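Local coordinates for putative branched-chain amino acid transport system substrate-binding protein (Rhodopseudomonas palustris, PDB 3TX6) that probably serves as the periplasmic solute-binding component of an ABC transporter, capturing lignin-derived aromatic acids such as p-coumaric acid and its relatives, at residues A109-M122 with Y333-S347. Numbering follows the deposited sequence. Where two conformers were deposited one is given.
With ENO (3-(4-hydroxy-phenyl)pyruvic acid), chain D.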
# COMPACT_ATOMS: atom_id res chain seq x y z
N ALA A 109 -3.25 5.05 16.58
CA ALA A 109 -3.86 6.11 15.78
C ALA A 109 -3.29 7.49 16.02
O ALA A 109 -3.34 8.32 15.12
CB ALA A 109 -5.37 6.18 15.96
N LYS A 110 -2.79 7.76 17.21
CA LYS A 110 -2.37 9.13 17.48
C LYS A 110 -1.25 9.58 16.56
O LYS A 110 -1.32 10.65 16.03
CB LYS A 110 -1.96 9.31 18.93
CG LYS A 110 -1.64 10.76 19.26
CD LYS A 110 -1.48 11.01 20.74
CE LYS A 110 -1.01 12.45 21.01
NZ LYS A 110 -0.91 12.89 22.44
N TRP A 111 -0.23 8.74 16.37
CA TRP A 111 0.97 9.15 15.62
C TRP A 111 1.10 8.55 14.24
O TRP A 111 1.97 8.97 13.52
CB TRP A 111 2.22 8.93 16.44
CG TRP A 111 2.26 9.82 17.63
CD1 TRP A 111 1.88 9.51 18.93
CD2 TRP A 111 2.66 11.21 17.65
NE1 TRP A 111 2.05 10.62 19.73
CE2 TRP A 111 2.48 11.68 19.00
CE3 TRP A 111 3.12 12.09 16.68
CZ2 TRP A 111 2.79 12.98 19.38
CZ3 TRP A 111 3.43 13.41 17.07
CH2 TRP A 111 3.25 13.85 18.39
N SER A 112 0.23 7.59 13.86
CA SER A 112 0.32 6.93 12.55
C SER A 112 -0.84 7.29 11.64
O SER A 112 -1.98 7.32 12.05
CB SER A 112 0.34 5.40 12.68
OG SER A 112 1.49 4.94 13.39
N VAL A 113 -0.47 7.56 10.38
CA VAL A 113 -1.39 7.57 9.27
C VAL A 113 -0.87 6.57 8.23
O VAL A 113 0.27 6.14 8.30
CB VAL A 113 -1.53 8.96 8.63
CG1 VAL A 113 -2.16 9.95 9.62
CG2 VAL A 113 -0.21 9.50 8.07
N ALA A 114 -1.70 6.25 7.24
CA ALA A 114 -1.33 5.28 6.19
C ALA A 114 -1.53 5.83 4.78
O ALA A 114 -2.55 6.42 4.49
CB ALA A 114 -2.08 3.99 6.37
N MSE A 115 -0.56 5.57 3.91
CA MSE A 115 -0.70 5.91 2.50
C MSE A 115 -1.50 4.88 1.71
O MSE A 115 -2.31 5.26 0.87
CB MSE A 115 0.67 6.18 1.90
CG MSE A 115 1.42 7.26 2.69
SE MSE A 115 0.39 8.94 2.98
CE MSE A 115 0.45 9.44 1.11
N PRO A 116 -1.27 3.57 1.90
CA PRO A 116 -2.05 2.60 1.10
C PRO A 116 -3.55 2.69 1.35
O PRO A 116 -3.99 3.04 2.45
CB PRO A 116 -1.50 1.24 1.54
CG PRO A 116 -0.12 1.56 2.01
CD PRO A 116 -0.31 2.88 2.75
N GLN A 117 -4.33 2.38 0.31
CA GLN A 117 -5.73 2.33 0.44
C GLN A 117 -6.14 1.31 1.53
O GLN A 117 -5.59 0.22 1.60
CB GLN A 117 -6.38 1.93 -0.88
CG GLN A 117 -6.19 2.96 -2.00
CD GLN A 117 -4.83 2.91 -2.68
OE1 GLN A 117 -4.01 2.05 -2.39
NE2 GLN A 117 -4.61 3.84 -3.64
N PRO A 118 -7.12 1.68 2.38
CA PRO A 118 -7.63 0.75 3.37
C PRO A 118 -8.31 -0.42 2.73
O PRO A 118 -8.90 -0.30 1.65
CB PRO A 118 -8.58 1.60 4.21
CG PRO A 118 -9.05 2.67 3.32
CD PRO A 118 -7.88 2.95 2.38
N ILE A 119 -8.16 -1.58 3.34
CA ILE A 119 -8.74 -2.78 2.79
C ILE A 119 -10.22 -2.64 2.40
O ILE A 119 -10.55 -3.09 1.32
CB ILE A 119 -8.48 -4.00 3.69
CG1 ILE A 119 -7.11 -4.64 3.40
CG2 ILE A 119 -9.55 -5.09 3.55
CD1 ILE A 119 -5.94 -3.73 3.57
N PRO A 120 -11.07 -1.98 3.22
CA PRO A 120 -12.50 -1.94 2.80
C PRO A 120 -12.76 -1.20 1.52
O PRO A 120 -13.70 -1.56 0.81
CB PRO A 120 -13.22 -1.35 4.02
CG PRO A 120 -12.35 -1.83 5.16
CD PRO A 120 -10.93 -1.69 4.65
N ILE A 121 -11.95 -0.19 1.19
CA ILE A 121 -12.13 0.51 -0.07
C ILE A 121 -11.79 -0.43 -1.23
O ILE A 121 -12.49 -0.48 -2.25
CB ILE A 121 -11.34 1.85 -0.11
CG1 ILE A 121 -11.95 2.91 0.85
CG2 ILE A 121 -11.15 2.35 -1.54
CD1 ILE A 121 -11.20 4.26 0.89
N MSE A 122 -10.74 -1.22 -1.06
CA MSE A 122 -10.31 -2.14 -2.11
C MSE A 122 -11.23 -3.34 -2.22
O MSE A 122 -11.58 -3.77 -3.33
CB MSE A 122 -8.81 -2.48 -1.91
CG MSE A 122 -7.92 -1.20 -1.89
SE MSE A 122 -8.32 0.04 -3.29
CE MSE A 122 -6.59 0.18 -4.19
N TYR A 333 -6.10 12.86 0.14
CA TYR A 333 -6.09 12.50 1.56
C TYR A 333 -6.70 13.59 2.44
O TYR A 333 -6.32 14.75 2.35
CB TYR A 333 -4.65 12.27 2.02
CG TYR A 333 -4.01 11.02 1.44
CD1 TYR A 333 -3.40 11.03 0.19
CD2 TYR A 333 -4.04 9.80 2.11
CE1 TYR A 333 -2.85 9.89 -0.36
CE2 TYR A 333 -3.49 8.64 1.56
CZ TYR A 333 -2.88 8.69 0.31
OH TYR A 333 -2.33 7.57 -0.26
N SER A 334 -7.63 13.18 3.32
CA SER A 334 -8.14 14.03 4.38
C SER A 334 -8.21 13.23 5.65
O SER A 334 -9.19 12.56 5.92
CB SER A 334 -9.53 14.60 4.05
OG SER A 334 -9.51 15.45 2.93
N PHE A 335 -7.15 13.29 6.45
CA PHE A 335 -7.14 12.54 7.68
C PHE A 335 -7.94 13.24 8.78
O PHE A 335 -8.06 14.46 8.77
CB PHE A 335 -5.71 12.42 8.19
CG PHE A 335 -4.74 11.79 7.21
CD1 PHE A 335 -4.85 10.47 6.90
CD2 PHE A 335 -3.72 12.53 6.61
CE1 PHE A 335 -3.97 9.85 6.02
CE2 PHE A 335 -2.83 11.93 5.73
CZ PHE A 335 -2.96 10.58 5.45
N THR A 336 -8.43 12.47 9.76
CA THR A 336 -8.99 13.07 10.96
C THR A 336 -8.33 12.39 12.13
O THR A 336 -7.53 11.45 11.94
CB THR A 336 -10.53 12.93 11.04
OG1 THR A 336 -10.90 11.55 11.20
CG2 THR A 336 -11.15 13.47 9.79
N GLU A 337 -8.72 12.82 13.34
CA GLU A 337 -8.28 12.19 14.58
C GLU A 337 -8.54 10.67 14.54
O GLU A 337 -7.78 9.88 15.10
CB GLU A 337 -8.99 12.86 15.79
CG GLU A 337 -8.86 12.12 17.11
CD GLU A 337 -9.60 12.73 18.33
OE1 GLU A 337 -10.45 13.67 18.23
OE2 GLU A 337 -9.32 12.23 19.44
N THR A 338 -9.67 10.29 13.93
CA THR A 338 -10.12 8.93 13.93
C THR A 338 -9.93 8.17 12.60
O THR A 338 -9.84 6.95 12.60
CB THR A 338 -11.58 8.86 14.43
OG1 THR A 338 -12.39 9.72 13.64
CG2 THR A 338 -11.67 9.31 15.97
N ASP A 339 -9.89 8.90 11.49
CA ASP A 339 -9.73 8.32 10.16
C ASP A 339 -8.27 8.52 9.73
O ASP A 339 -7.89 9.61 9.30
CB ASP A 339 -10.65 8.99 9.15
CG ASP A 339 -10.51 8.42 7.77
OD1 ASP A 339 -9.71 7.46 7.56
OD2 ASP A 339 -11.29 8.87 6.89
N ARG A 340 -7.48 7.45 9.86
CA ARG A 340 -6.04 7.57 9.69
C ARG A 340 -5.60 7.10 8.32
O ARG A 340 -4.43 7.03 8.04
CB ARG A 340 -5.33 6.78 10.78
CG ARG A 340 -5.79 7.16 12.17
CD ARG A 340 -5.69 8.66 12.43
NE ARG A 340 -4.32 9.06 12.53
CZ ARG A 340 -3.88 10.30 12.66
NH1 ARG A 340 -4.71 11.32 12.51
NH2 ARG A 340 -2.61 10.50 12.92
N TYR A 341 -6.57 6.83 7.45
CA TYR A 341 -6.32 6.58 6.02
C TYR A 341 -6.77 7.77 5.14
O TYR A 341 -6.07 8.17 4.23
CB TYR A 341 -7.08 5.35 5.60
CG TYR A 341 -6.45 4.06 6.02
CD1 TYR A 341 -6.72 3.45 7.24
CD2 TYR A 341 -5.55 3.43 5.17
CE1 TYR A 341 -6.13 2.21 7.58
CE2 TYR A 341 -4.99 2.21 5.47
CZ TYR A 341 -5.27 1.58 6.67
OH TYR A 341 -4.67 0.36 6.96
N GLY A 342 -7.96 8.31 5.36
CA GLY A 342 -8.33 9.58 4.79
C GLY A 342 -8.75 9.60 3.35
O GLY A 342 -8.66 10.65 2.73
N LEU A 343 -9.10 8.43 2.81
CA LEU A 343 -9.30 8.25 1.39
C LEU A 343 -10.75 7.94 1.02
O LEU A 343 -11.54 7.49 1.87
CB LEU A 343 -8.36 7.13 0.89
CG LEU A 343 -6.87 7.48 0.85
CD1 LEU A 343 -6.00 6.24 0.52
CD2 LEU A 343 -6.62 8.67 -0.12
N ASP A 344 -11.04 8.19 -0.25
CA ASP A 344 -12.35 7.95 -0.81
C ASP A 344 -12.23 7.27 -2.18
O ASP A 344 -11.17 6.72 -2.51
CB ASP A 344 -13.19 9.23 -0.78
CG ASP A 344 -12.72 10.34 -1.77
OD1 ASP A 344 -11.94 10.08 -2.69
OD2 ASP A 344 -13.20 11.49 -1.62
N ASP A 345 -13.30 7.29 -2.95
CA ASP A 345 -13.33 6.67 -4.28
C ASP A 345 -12.28 7.15 -5.27
O ASP A 345 -11.94 6.40 -6.20
CB ASP A 345 -14.72 6.86 -4.94
CG ASP A 345 -15.76 5.95 -4.34
OD1 ASP A 345 -15.45 5.21 -3.39
OD2 ASP A 345 -16.91 5.96 -4.84
N ARG A 346 -11.77 8.35 -5.09
CA ARG A 346 -10.71 8.85 -5.94
C ARG A 346 -9.40 8.05 -5.76
O ARG A 346 -8.50 8.22 -6.57
CB ARG A 346 -10.47 10.36 -5.71
CG ARG A 346 -11.67 11.26 -6.12
CD ARG A 346 -11.49 12.69 -5.64
NE ARG A 346 -11.60 12.78 -4.19
CZ ARG A 346 -11.47 13.90 -3.50
NH1 ARG A 346 -11.59 13.85 -2.18
NH2 ARG A 346 -11.25 15.07 -4.10
N SER A 347 -9.32 7.17 -4.74
CA SER A 347 -8.11 6.44 -4.43
C SER A 347 -8.02 5.07 -5.05
O SER A 347 -7.07 4.36 -4.79
CB SER A 347 -7.91 6.27 -2.93
OG SER A 347 -8.84 5.34 -2.33
O4 ENO D . 0.77 -4.82 3.38
C9 ENO D . 1.47 -3.06 0.54
C8 ENO D . 1.02 -1.89 -0.03
C7 ENO D . -0.26 -1.81 -0.61
C6 ENO D . -1.10 -2.90 -0.50
C5 ENO D . -0.65 -4.10 0.05
C4 ENO D . 0.64 -4.19 0.60
O3 ENO D . -0.67 -0.59 -1.14
C3 ENO D . 1.16 -5.49 1.14
C2 ENO D . 1.09 -5.73 2.60
C1 ENO D . 1.54 -7.03 3.08
O2 ENO D . 1.54 -7.23 4.32
O1 ENO D . 1.91 -7.93 2.27
O HOH W 1 -5.42 10.45 16.13
O HOH W 2 -6.91 -1.49 5.94
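Tyr-341 slots its ring into a cleft between Ala-114 and Pro-118: CB of Pro-118 sits over the centre of one face, 3.7 Å from the ring centroid, CB of Ala-114 covers the opposite face, and Pro-116 O meets the edge in plane. Val-113 is wedged between Phe-335 and Arg-340. Its CG1, anti to the carbonyl carbon (chi1 -65°), lies over the middle of the Phe-335 ring and 3.4 Å from Arg-340 NH2, against a guanidinium face. The Arg-340 chain folds back on itself, and NE bonds Ser-112 O at 3.0 Å, while NH1 holds Thr-336 O. Replacing Arg-340 by alanine would probably cost Ser-112 O and Thr-336 O these donors and open a gap beside Val-113 CG1. Ala-114 N donates to Arg-340 O (2.9 Å). In this two-lobed periplasmic binding protein fold, 109-122 carries the chain from edge strand 112-114 of one lobe's sheet into helix 119-130 of the other lobe, with loop 333-347 packed against that link and CB of Pro-116 3.3 Å from O3 of the bound 3-(4-hydroxy-phenyl)pyruvic acid. In the conformer given, selenomethionine Met-115 lays CE over one face of Tyr-333, whose OH bonds Met-115 O at 2.6 Å. Ile-121 pushes CD1 against Leu-343 CB and O. Gln-117 NE2 reaches Ser-347 O at 2.8 Å.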